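Local atomic coordinates of hypothetical protein AQ_1575 (Aquifex aeolicus, PDB entry 1LFP), a protein that probably binds DNA and takes part in regulating transcription, although its precise role is not established. Residues L49-E54 / E179-K184; I172-P177 / T200-S205. All blocks are in the same frame, centred on the assembly; numbering follows the deposited sequence.

Interaction 1 of 2, residues L49-E54 / E179-K184; sequences LRTAIE and ELYEVK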
ATOM      1  N   LEU A  49       0.392  10.067 -11.470  1.00 21.39           N
ATOM      2  CA  LEU A  49      -0.315   9.427 -12.571  1.00 22.13           C
ATOM      3  C   LEU A  49       0.645   8.678 -13.470  1.00 22.39           C
ATOM      4  O   LEU A  49       0.370   7.566 -13.920  1.00 22.22           O
ATOM      5  CB  LEU A  49      -1.097  10.468 -13.385  1.00 22.12           C
ATOM      6  CG  LEU A  49      -1.821   9.878 -14.589  1.00 22.47           C
ATOM      7  CD1 LEU A  49      -2.817   8.800 -14.096  1.00 18.60           C
ATOM      8  CD2 LEU A  49      -2.549  11.001 -15.338  1.00 23.57           C
ATOM      9  N   ARG A  50       1.804   9.279 -13.712  1.00 22.39           N
ATOM     10  CA  ARG A  50       2.815   8.655 -14.537  1.00 24.35           C
ATOM     11  C   ARG A  50       3.188   7.299 -13.923  1.00 22.27           C
ATOM     12  O   ARG A  50       3.344   6.290 -14.610  1.00 23.60           O
ATOM     13  CB  ARG A  50       4.034   9.578 -14.584  1.00 27.78           C
ATOM     14  CG  ARG A  50       4.926   9.419 -15.771  1.00 34.01           C
ATOM     15  CD  ARG A  50       4.772  10.627 -16.697  1.00 36.26           C
ATOM     16  NE  ARG A  50       4.583  11.884 -15.964  1.00 37.69           N
ATOM     17  CZ  ARG A  50       5.542  12.521 -15.296  1.00 40.11           C
ATOM     18  NH1 ARG A  50       6.772  12.025 -15.262  1.00 42.71           N
ATOM     19  NH2 ARG A  50       5.278  13.658 -14.667  1.00 38.52           N
ATOM     20  N   THR A  51       3.265   7.258 -12.607  1.00 19.10           N
ATOM     21  CA  THR A  51       3.643   6.031 -11.939  1.00 18.64           C
ATOM     22  C   THR A  51       2.524   5.009 -11.887  1.00 18.49           C
ATOM     23  O   THR A  51       2.760   3.802 -11.970  1.00 18.30           O
ATOM     24  CB  THR A  51       4.099   6.336 -10.510  1.00 23.14           C
ATOM     25  OG1 THR A  51       5.190   7.271 -10.577  1.00 27.88           O
ATOM     26  CG2 THR A  51       4.539   5.051  -9.817  1.00 23.68           C
ATOM     27  N   ALA A  52       1.302   5.497 -11.746  1.00 21.93           N
ATOM     28  CA  ALA A  52       0.138   4.604 -11.693  1.00 23.56           C
ATOM     29  C   ALA A  52      -0.041   3.943 -13.043  1.00 23.41           C
ATOM     30  O   ALA A  52      -0.386   2.767 -13.142  1.00 24.00           O
ATOM     31  CB  ALA A  52      -1.108   5.388 -11.326  1.00 21.57           C
ATOM     32  N   ILE A  53       0.207   4.712 -14.096  1.00 23.14           N
ATOM     33  CA  ILE A  53       0.082   4.179 -15.447  1.00 25.58           C
ATOM     34  C   ILE A  53       1.126   3.093 -15.668  1.00 26.79           C
ATOM     35  O   ILE A  53       0.829   2.034 -16.208  1.00 26.59           O
ATOM     36  CB  ILE A  53       0.256   5.295 -16.506  1.00 20.75           C
ATOM     37  CG1 ILE A  53      -1.006   6.168 -16.503  1.00 23.29           C
ATOM     38  CG2 ILE A  53       0.522   4.682 -17.909  1.00 23.79           C
ATOM     39  CD1 ILE A  53      -0.948   7.336 -17.481  1.00 19.47           C
ATOM     40  N   GLU A  54       2.350   3.352 -15.216  1.00 26.22           N
ATOM     41  CA  GLU A  54       3.442   2.408 -15.363  1.00 26.69           C
ATOM     42  C   GLU A  54       3.220   1.074 -14.641  1.00 27.68           C
ATOM     43  O   GLU A  54       3.555   0.013 -15.154  1.00 26.63           O
ATOM     44  CB  GLU A  54       4.719   3.084 -14.864  1.00 38.16           C
ATOM     45  CG  GLU A  54       5.923   2.203 -14.753  1.00 42.70           C
ATOM     46  CD  GLU A  54       6.998   2.851 -13.888  1.00 45.52           C
ATOM     47  OE1 GLU A  54       7.405   3.993 -14.200  1.00 47.64           O
ATOM     48  OE2 GLU A  54       7.425   2.220 -12.898  1.00 50.07           O
ATOM     49  N   GLU A 179      10.330  13.091  -1.682  1.00 25.70           N
ATOM     50  CA  GLU A 179      11.399  12.620  -2.568  1.00 25.35           C
ATOM     51  C   GLU A 179      11.202  11.229  -3.130  1.00 22.46           C
ATOM     52  O   GLU A 179      12.125  10.594  -3.657  1.00 19.82           O
ATOM     53  CB  GLU A 179      12.708  12.657  -1.815  1.00 31.31           C
ATOM     54  CG  GLU A 179      12.881  13.997  -1.154  1.00 38.70           C
ATOM     55  CD  GLU A 179      14.303  14.306  -0.885  1.00 39.95           C
ATOM     56  OE1 GLU A 179      14.980  13.437  -0.299  1.00 42.55           O
ATOM     57  OE2 GLU A 179      14.743  15.416  -1.258  1.00 44.12           O
ATOM     58  N   LEU A 180       9.980  10.758  -3.022  1.00 17.62           N
ATOM     59  CA  LEU A 180       9.662   9.438  -3.508  1.00 17.13           C
ATOM     60  C   LEU A 180       9.995   9.210  -4.993  1.00 16.49           C
ATOM     61  O   LEU A 180      10.632   8.216  -5.349  1.00 16.99           O
ATOM     62  CB  LEU A 180       8.169   9.207  -3.251  1.00 19.69           C
ATOM     63  CG  LEU A 180       7.564   8.037  -4.023  1.00 19.51           C
ATOM     64  CD1 LEU A 180       8.179   6.746  -3.472  1.00 14.70           C
ATOM     65  CD2 LEU A 180       6.036   8.021  -3.865  1.00 19.17           C
ATOM     66  N   TYR A 181       9.561  10.122  -5.859  1.00 17.89           N
ATOM     67  CA  TYR A 181       9.776   9.925  -7.283  1.00 18.97           C
ATOM     68  C   TYR A 181      11.199  10.220  -7.698  1.00 19.44           C
ATOM     69  O   TYR A 181      11.701   9.672  -8.694  1.00 19.49           O
ATOM     70  CB  TYR A 181       8.772  10.758  -8.087  1.00 25.32           C
ATOM     71  CG  TYR A 181       7.348  10.404  -7.725  1.00 25.96           C
ATOM     72  CD1 TYR A 181       6.875   9.107  -7.867  1.00 27.02           C
ATOM     73  CD2 TYR A 181       6.487  11.374  -7.227  1.00 27.41           C
ATOM     74  CE1 TYR A 181       5.559   8.779  -7.519  1.00 26.50           C
ATOM     75  CE2 TYR A 181       5.197  11.075  -6.876  1.00 28.37           C
ATOM     76  CZ  TYR A 181       4.731   9.778  -7.024  1.00 26.84           C
ATOM     77  OH  TYR A 181       3.431   9.517  -6.664  1.00 24.57           O
ATOM     78  N   GLU A 182      11.867  11.043  -6.905  1.00 23.70           N
ATOM     79  CA  GLU A 182      13.241  11.383  -7.219  1.00 24.04           C
ATOM     80  C   GLU A 182      14.084  10.178  -6.921  1.00 23.90           C
ATOM     81  O   GLU A 182      15.000   9.854  -7.673  1.00 23.85           O
ATOM     82  CB  GLU A 182      13.697  12.572  -6.385  1.00 37.55           C
ATOM     83  CG  GLU A 182      15.038  13.127  -6.791  1.00 43.69           C
ATOM     84  CD  GLU A 182      15.472  14.273  -5.898  1.00 48.48           C
ATOM     85  OE1 GLU A 182      14.880  15.372  -5.995  1.00 51.48           O
ATOM     86  OE2 GLU A 182      16.398  14.068  -5.089  1.00 51.13           O
ATOM     87  N   VAL A 183      13.795   9.514  -5.797  1.00 22.10           N
ATOM     88  CA  VAL A 183      14.551   8.320  -5.441  1.00 18.60           C
ATOM     89  C   VAL A 183      14.266   7.177  -6.433  1.00 18.26           C
ATOM     90  O   VAL A 183      15.171   6.482  -6.872  1.00 18.71           O
ATOM     91  CB  VAL A 183      14.208   7.895  -3.999  1.00 18.73           C
ATOM     92  CG1 VAL A 183      14.720   6.494  -3.705  1.00 18.78           C
ATOM     93  CG2 VAL A 183      14.832   8.905  -3.046  1.00 20.00           C
ATOM     94  N   LYS A 184      13.000   7.008  -6.798  1.00 17.09           N
ATOM     95  CA  LYS A 184      12.600   5.979  -7.728  1.00 17.18           C
ATOM     96  C   LYS A 184      13.402   6.149  -9.017  1.00 19.91           C
ATOM     97  O   LYS A 184      13.989   5.189  -9.535  1.00 19.43           O
ATOM     98  CB  LYS A 184      11.109   6.116  -8.070  1.00 19.42           C
ATOM     99  CG  LYS A 184      10.623   5.162  -9.170  1.00 21.13           C
ATOM    100  CD  LYS A 184       9.108   5.374  -9.367  1.00 22.98           C
ATOM    101  CE  LYS A 184       8.547   4.457 -10.420  1.00 26.49           C
ATOM    102  NZ  LYS A 184       8.797   4.942 -11.800  1.00 29.31           N
TER

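Interaction 2 of 2, residues I172-P177 / T200-S205; sequences IIYTVP and TWKPIS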
ATOM      1  N   ILE A 172      12.343  -3.613   0.508  1.00 25.14           N
ATOM      2  CA  ILE A 172      11.590  -2.405   0.724  1.00 23.87           C
ATOM      3  C   ILE A 172      12.492  -1.226   1.007  1.00 23.62           C
ATOM      4  O   ILE A 172      13.386  -1.299   1.844  1.00 24.85           O
ATOM      5  CB  ILE A 172      10.650  -2.574   1.912  1.00 33.55           C
ATOM      6  CG1 ILE A 172       9.581  -3.611   1.567  1.00 35.57           C
ATOM      7  CG2 ILE A 172      10.076  -1.232   2.313  1.00 34.91           C
ATOM      8  CD1 ILE A 172       8.769  -4.066   2.777  1.00 34.47           C
ATOM      9  N   ILE A 173      12.214  -0.111   0.340  1.00 21.71           N
ATOM     10  CA  ILE A 173      13.001   1.088   0.528  1.00 22.70           C
ATOM     11  C   ILE A 173      12.073   2.209   0.915  1.00 21.70           C
ATOM     12  O   ILE A 173      11.058   2.426   0.252  1.00 21.60           O
ATOM     13  CB  ILE A 173      13.736   1.464  -0.770  1.00 23.26           C
ATOM     14  CG1 ILE A 173      14.828   0.423  -1.042  1.00 25.85           C
ATOM     15  CG2 ILE A 173      14.355   2.882  -0.650  1.00 26.29           C
ATOM     16  CD1 ILE A 173      15.467   0.539  -2.424  1.00 25.67           C
ATOM     17  N   TYR A 174      12.393   2.899   2.012  1.00 21.48           N
ATOM     18  CA  TYR A 174      11.569   4.017   2.434  1.00 20.30           C
ATOM     19  C   TYR A 174      12.267   5.300   2.118  1.00 20.19           C
ATOM     20  O   TYR A 174      13.496   5.374   2.196  1.00 22.30           O
ATOM     21  CB  TYR A 174      11.330   3.998   3.938  1.00 20.07           C
ATOM     22  CG  TYR A 174      10.356   2.970   4.372  1.00 19.16           C
ATOM     23  CD1 TYR A 174       8.996   3.246   4.359  1.00 19.99           C
ATOM     24  CD2 TYR A 174      10.772   1.735   4.833  1.00 23.32           C
ATOM     25  CE1 TYR A 174       8.085   2.341   4.792  1.00 21.05           C
ATOM     26  CE2 TYR A 174       9.846   0.800   5.287  1.00 22.56           C
ATOM     27  CZ  TYR A 174       8.503   1.118   5.264  1.00 24.49           C
ATOM     28  OH  TYR A 174       7.566   0.240   5.745  1.00 27.04           O
ATOM     29  N   THR A 175      11.486   6.329   1.812  1.00 18.08           N
ATOM     30  CA  THR A 175      12.071   7.624   1.477  1.00 19.18           C
ATOM     31  C   THR A 175      11.299   8.755   2.142  1.00 17.76           C
ATOM     32  O   THR A 175      10.245   8.520   2.736  1.00 17.60           O
ATOM     33  CB  THR A 175      12.004   7.887  -0.049  1.00 19.58           C
ATOM     34  OG1 THR A 175      10.712   8.395  -0.399  1.00 19.46           O
ATOM     35  CG2 THR A 175      12.240   6.582  -0.826  1.00 24.17           C
ATOM     36  N   VAL A 176      11.850   9.970   2.045  1.00 19.75           N
ATOM     37  CA  VAL A 176      11.204  11.193   2.546  1.00 21.62           C
ATOM     38  C   VAL A 176      10.032  11.244   1.581  1.00 21.01           C
ATOM     39  O   VAL A 176      10.223  11.118   0.362  1.00 21.80           O
ATOM     40  CB  VAL A 176      12.152  12.425   2.336  1.00 27.11           C
ATOM     41  CG1 VAL A 176      11.374  13.728   2.412  1.00 29.58           C
ATOM     42  CG2 VAL A 176      13.257  12.382   3.377  1.00 28.52           C
ATOM     43  N   PRO A 177       8.803  11.467   2.078  1.00 19.78           N
ATOM     44  CA  PRO A 177       7.697  11.465   1.109  1.00 20.65           C
ATOM     45  C   PRO A 177       7.826  12.380  -0.111  1.00 22.07           C
ATOM     46  O   PRO A 177       7.534  11.968  -1.245  1.00 20.26           O
ATOM     47  CB  PRO A 177       6.457  11.722   1.995  1.00 27.46           C
ATOM     48  CG  PRO A 177       7.027  12.539   3.141  1.00 26.41           C
ATOM     49  CD  PRO A 177       8.363  11.905   3.415  1.00 25.72           C
ATOM     50  N   THR A 200       3.162   5.871   1.766  1.00 16.71           N
ATOM     51  CA  THR A 200       2.550   5.019   2.776  1.00 16.62           C
ATOM     52  C   THR A 200       2.828   5.619   4.160  1.00 14.42           C
ATOM     53  O   THR A 200       3.335   6.741   4.278  1.00 16.77           O
ATOM     54  CB  THR A 200       3.103   3.580   2.708  1.00 20.10           C
ATOM     55  OG1 THR A 200       2.327   2.726   3.548  1.00 22.37           O
ATOM     56  CG2 THR A 200       4.555   3.516   3.129  1.00 22.00           C
ATOM     57  N   TRP A 201       2.469   4.887   5.205  1.00 16.69           N
ATOM     58  CA  TRP A 201       2.727   5.355   6.581  1.00 14.46           C
ATOM     59  C   TRP A 201       3.575   4.261   7.222  1.00 14.89           C
ATOM     60  O   TRP A 201       3.336   3.101   6.954  1.00 16.39           O
ATOM     61  CB  TRP A 201       1.424   5.519   7.340  1.00 16.97           C
ATOM     62  CG  TRP A 201       0.642   6.651   6.883  1.00 17.87           C
ATOM     63  CD1 TRP A 201      -0.039   6.736   5.706  1.00 19.02           C
ATOM     64  CD2 TRP A 201       0.499   7.924   7.535  1.00 19.11           C
ATOM     65  NE1 TRP A 201      -0.594   8.001   5.577  1.00 16.69           N
ATOM     66  CE2 TRP A 201      -0.279   8.738   6.691  1.00 20.10           C
ATOM     67  CE3 TRP A 201       0.957   8.457   8.754  1.00 20.19           C
ATOM     68  CZ2 TRP A 201      -0.615  10.065   7.030  1.00 19.13           C
ATOM     69  CZ3 TRP A 201       0.619   9.773   9.100  1.00 20.98           C
ATOM     70  CH2 TRP A 201      -0.161  10.560   8.236  1.00 19.58           C
ATOM     71  N   LYS A 202       4.589   4.647   7.985  1.00 13.64           N
ATOM     72  CA  LYS A 202       5.495   3.678   8.605  1.00 14.60           C
ATOM     73  C   LYS A 202       5.441   3.808  10.128  1.00 15.54           C
ATOM     74  O   LYS A 202       5.529   4.898  10.661  1.00 16.48           O
ATOM     75  CB  LYS A 202       6.932   3.976   8.120  1.00 14.90           C
ATOM     76  CG  LYS A 202       8.015   3.019   8.676  1.00 17.82           C
ATOM     77  CD  LYS A 202       9.388   3.421   8.103  1.00 22.09           C
ATOM     78  CE  LYS A 202      10.472   2.336   8.355  1.00 28.44           C
ATOM     79  NZ  LYS A 202      11.248   2.574   9.598  1.00 32.13           N
ATOM     80  N   PRO A 203       5.289   2.690  10.856  1.00 15.55           N
ATOM     81  CA  PRO A 203       5.261   2.842  12.315  1.00 16.21           C
ATOM     82  C   PRO A 203       6.566   3.394  12.862  1.00 16.42           C
ATOM     83  O   PRO A 203       7.653   3.067  12.356  1.00 19.19           O
ATOM     84  CB  PRO A 203       4.980   1.412  12.817  1.00 19.07           C
ATOM     85  CG  PRO A 203       5.455   0.561  11.699  1.00 19.99           C
ATOM     86  CD  PRO A 203       5.070   1.297  10.451  1.00 16.29           C
ATOM     87  N   ILE A 204       6.471   4.242  13.890  1.00 15.60           N
ATOM     88  CA  ILE A 204       7.659   4.834  14.492  1.00 18.52           C
ATOM     89  C   ILE A 204       8.190   3.896  15.557  1.00 20.91           C
ATOM     90  O   ILE A 204       9.295   4.081  16.089  1.00 22.88           O
ATOM     91  CB  ILE A 204       7.337   6.198  15.127  1.00 20.02           C
ATOM     92  CG1 ILE A 204       6.461   6.024  16.370  1.00 19.25           C
ATOM     93  CG2 ILE A 204       6.560   7.063  14.106  1.00 18.59           C
ATOM     94  CD1 ILE A 204       6.396   7.320  17.215  1.00 21.40           C
ATOM     95  N   SER A 205       7.380   2.902  15.891  1.00 21.52           N
ATOM     96  CA  SER A 205       7.742   1.896  16.884  1.00 24.29           C
ATOM     97  C   SER A 205       6.747   0.756  16.727  1.00 25.98           C
ATOM     98  O   SER A 205       5.678   0.945  16.136  1.00 25.21           O
ATOM     99  CB  SER A 205       7.659   2.468  18.291  1.00 34.09           C
ATOM    100  OG  SER A 205       8.294   1.590  19.202  1.00 38.81           O
TER
HETATM  101  O   HOH W   1       4.898   0.781   5.699  1.00 51.29           O

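Interaction 1 of 2, residues L49-E54 / E179-K184
Lys184 reaches across to Glu54 and closes a salt bridge between two helices. Lys184 NZ lies 2.9 Å from Glu54 OE1 and meets this oxygen on the syn side, slightly out of the carboxylate plane. A weak second bond joins Lys184 NZ to Glu54 OE2 at 3.2 Å, so both carboxylate oxygens share one ammonium group. The two side chains come from opposite directions. Lys184 is extended as far as CE and then bends (chi4 -80°), which turns NZ toward the carboxylate. Lys184 CE passes Thr51 CG2 at 4.1 Å. Thr51 holds CG2 anti to its backbone N and OG1 beside it (chi1 -57°), which sends the methyl toward Lys184 and the hydroxyl toward Tyr181. Thr51 OG1 sits 3.4 Å from Tyr181 CE1, oblique to the ring, and is hydrogen-bonded to Pro47 O. Leu180 CD2 covers one face of the Tyr181 ring, offset toward the rim. An alanine at Glu54 would remove the carboxylate and is likely to leave the Lys184 ammonium without its partner on helix 47-58. The axes of segments 49-54 and 180-184 come no closer than 12.3 Å, at 51°, so the extended Lys184 and Glu54 span much of the gap. The contact joins a helix of the N-terminal family region, resting on helix 21-39 through Leu49 and Ala52, to helix 180-188. Leu180 and Val183 pack that helix on Ile140 of strand 134-143.

Interaction 2 of 2, residues I172-P177 / T200-S205
Tyr174 and Lys202 meet across strand 134-143, which lies between their own strands in the four-stranded antiparallel sheet. Along 172-175, Ile172 comes first. It packs on Tyr139 of that middle strand and on Gln165 of strand 163-165. Ile173 follows, with its side chain on Val164 and Ala161. Tyr174 carries the contact. Lys202 CD sits over the centre of the Tyr174 ring, 3.6 Å from the centroid and 5° off the normal, a CH-pi contact. Lys202 CE lies over the same face, 3.5 Å from Tyr174 CE2. The lysine is extended to CE, with CG anti to the backbone N (chi1 -179°), and this lays its methylenes across the ring. Thr200 CG2 comes to the ring edge, 4.1 Å from Tyr174 CE1. At the far end of the ring, a water in the ring plane lies 2.7 Å from Tyr174 OH and donates to Trp201 O at 3.1 Å. Next, Thr175 OG1 donates forward to Val176 O at 2.9 Å as the strand ends. The chemistry is mainly apolar. Lys202 NZ is 5.1 Å from the Tyr174 ring centroid, so any cation-pi attraction is weak at most. The charge is instead paired with Asp163 in a salt bridge. The lysine thus uses its hydrocarbon chain on the tyrosine and its ammonium on Asp163 of the opposite outermost strand, 163-165.

How the interactions relate
Helix 47-58 comes first, in the N-terminal family region. The chain then passes through further helices and five strands before it reaches strand 170-175. Helix 180-188 follows directly, and interaction 1 closes a long loop of 124 residues back to 49-54. The chain next enters strand 196-203, where interaction 2 closes a short loop of 22 residues. The two loops cross, because 179-184 lies between the segments of interaction 2. Interaction 1 ties helix 47-58 to helix 180-188, which packs on the four-stranded sheet, whereas interaction 2 works within that sheet. They touch where Leu180 CA packs 3.4 Å from Thr175 OG1.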